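Local atomic coordinates of STAS/SEC14 domain-containing protein (Shewanella loihica PV-4, PDB entry 2Q3L), a protein that is of uncharacterized function but has a SpoIIAA-like fold of the STAS group and may take part in membrane association and ligand binding. Residues 9-14 with 39-44. Sequence-based numbering, arbitrary orientation.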
loop_
_atom_site.group_PDB
_atom_site.type_symbol
_atom_site.label_atom_id
_atom_site.label_comp_id
_atom_site.label_asym_id
_atom_site.label_seq_id
_atom_site.Cartn_x
_atom_site.Cartn_y
_atom_site.Cartn_z
ATOM N N ILE A 9 -0.602 6.661 -10.071
ATOM C CA ILE A 9 0.359 7.220 -11.011
ATOM C C ILE A 9 -0.343 7.316 -12.334
ATOM O O ILE A 9 -0.916 6.340 -12.790
ATOM C CB ILE A 9 1.607 6.353 -11.185
ATOM C CG1 ILE A 9 2.165 5.950 -9.822
ATOM C CG2 ILE A 9 2.638 7.071 -11.995
ATOM C CD1 ILE A 9 3.324 4.962 -9.876
ATOM N N ALA A 10 -0.357 8.525 -12.907
ATOM C CA ALA A 10 -0.846 8.752 -14.257
ATOM C C ALA A 10 0.417 8.765 -15.111
ATOM O O ALA A 10 1.385 9.405 -14.729
ATOM C CB ALA A 10 -1.544 10.128 -14.379
ATOM N N ILE A 11 0.400 8.046 -16.228
ATOM C CA ILE A 11 1.502 8.031 -17.189
ATOM C C ILE A 11 0.958 8.352 -18.584
ATOM O O ILE A 11 -0.097 7.851 -18.983
ATOM C CB ILE A 11 2.294 6.700 -17.193
ATOM C CG1 ILE A 11 3.480 6.775 -18.146
ATOM C CG2 ILE A 11 1.436 5.494 -17.540
ATOM C CD1 ILE A 11 4.435 5.645 -17.977
ATOM N N GLY A 12 1.643 9.219 -19.313
ATOM C CA GLY A 12 1.238 9.514 -20.664
ATOM C C GLY A 12 2.401 10.054 -21.466
ATOM O O GLY A 12 3.445 10.325 -20.911
ATOM N N ILE A 13 2.212 10.199 -22.771
ATOM C CA ILE A 13 3.214 10.767 -23.630
ATOM C C ILE A 13 2.633 12.101 -24.056
ATOM O O ILE A 13 1.522 12.139 -24.559
ATOM C CB ILE A 13 3.636 9.828 -24.743
ATOM C CG1 ILE A 13 4.361 8.639 -24.074
ATOM C CG2 ILE A 13 4.560 10.580 -25.721
ATOM C CD1 ILE A 13 4.631 7.466 -25.000
ATOM N N GLU A 14 3.355 13.184 -23.731
ATOM C CA GLU A 14 2.934 14.558 -23.999
ATOM C C GLU A 14 3.854 15.221 -25.038
ATOM O O GLU A 14 4.917 14.707 -25.388
ATOM C CB GLU A 14 2.871 15.407 -22.689
ATOM C CG GLU A 14 1.730 15.024 -21.691
ATOM C CD GLU A 14 1.407 16.069 -20.569
ATOM O OE1 GLU A 14 2.276 16.817 -20.056
ATOM O OE2 GLU A 14 0.231 16.111 -20.164
ATOM N N THR A 39 3.342 -0.228 -15.028
ATOM C CA THR A 39 4.536 -0.847 -15.586
ATOM C C THR A 39 4.428 -1.264 -17.064
ATOM O O THR A 39 5.364 -1.003 -17.810
ATOM C CB THR A 39 5.079 -1.958 -14.672
ATOM O OG1 THR A 39 5.476 -1.364 -13.417
ATOM C CG2 THR A 39 6.280 -2.653 -15.298
ATOM N N PRO A 40 3.313 -1.918 -17.474
ATOM C CA PRO A 40 3.130 -2.271 -18.883
ATOM C C PRO A 40 3.142 -1.062 -19.823
ATOM O O PRO A 40 3.713 -1.158 -20.899
ATOM C CB PRO A 40 1.774 -2.951 -18.899
ATOM C CG PRO A 40 1.548 -3.404 -17.490
ATOM C CD PRO A 40 2.211 -2.413 -16.630
ATOM N N LEU A 41 2.562 0.064 -19.417
ATOM C CA LEU A 41 2.619 1.290 -20.233
ATOM C C LEU A 41 4.037 1.816 -20.341
ATOM O O LEU A 41 4.477 2.269 -21.394
ATOM C CB LEU A 41 1.713 2.365 -19.641
ATOM C CG LEU A 41 0.268 1.913 -19.916
ATOM C CD1 LEU A 41 -0.660 2.217 -18.748
ATOM C CD2 LEU A 41 -0.241 2.447 -21.242
ATOM N N LEU A 42 4.755 1.767 -19.230
ATOM C CA LEU A 42 6.144 2.181 -19.257
ATOM C C LEU A 42 6.914 1.268 -20.189
ATOM O O LEU A 42 7.660 1.756 -21.031
ATOM C CB LEU A 42 6.750 2.150 -17.882
ATOM C CG LEU A 42 8.215 2.486 -17.723
ATOM C CD1 LEU A 42 8.470 3.930 -18.177
ATOM C CD2 LEU A 42 8.568 2.297 -16.283
ATOM N N GLU A 43 6.774 -0.049 -20.037
ATOM C CA GLU A 43 7.473 -0.968 -20.935
ATOM C C GLU A 43 7.107 -0.733 -22.449
ATOM O O GLU A 43 7.961 -0.838 -23.331
ATOM C CB GLU A 43 7.179 -2.389 -20.509
ATOM C CG GLU A 43 7.908 -2.773 -19.223
ATOM C CD GLU A 43 7.438 -4.117 -18.670
ATOM O OE1 GLU A 43 6.564 -4.738 -19.299
ATOM O OE2 GLU A 43 7.927 -4.551 -17.606
ATOM N N SER A 44 5.845 -0.380 -22.713
ATOM C CA SER A 44 5.390 -0.045 -24.048
ATOM C C SER A 44 6.126 1.241 -24.562
ATOM O O SER A 44 6.742 1.231 -25.619
ATOM C CB SER A 44 3.862 0.109 -24.044
ATOM O OG SER A 44 3.399 0.551 -25.289
#
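Ile11 reaches from strand 7-16 to Leu41 and Leu42 on helix 32-45, joining one of the two outermost strands, within the chain, of the mixed beta-sheet in this SpoIIAA-like fold to a helix on one sheet face. The CA atoms of Ile11 and Leu41 lie 7.5 Å apart, the closest CA pair across the two segments, and the CB of each residue points toward the opposite segment. The two branches of Ile11 divide the contact between the leucines. Its CG2 methyl lies 3.8 Å from Leu41 CB, while CD1 of that leucine approaches the same methyl at 4.1 Å; the two side chains meet at an oblique angle instead of running alongside one another. The longer branch is directed by chi1 of -176°, which sets CG1 anti to the backbone N, beside the carbonyl carbon, and by a chi2 of 168° that keeps the chain extended. Its end, CD1, consequently touches the helix backbone, 4.1 Å from both Leu42 CA and Leu42 N. The buried Leu42 side chain packs on Leu22 of strand 19-30 and on Leu77 and His81 of helix 68-81. Leu41 is exposed, so the contact passes from a solvent-facing edge at Leu41 to the interior at Leu42. The side-chain contacts between the two segments are apolar, and only 130 Å² is buried in all, which describes a slender link. Phe24 and Met38 also pack against Ile11; backbone hydrogen bonds pair Ala10 with Lys25 and Gly12 with Ala23 in the antiparallel strand 19-30, and others join Ile9 to the second subunit. On the Leu42 side chain itself, the nearest approach is made by Ile11 CD1, which stands 4.2 Å from Leu42 CB.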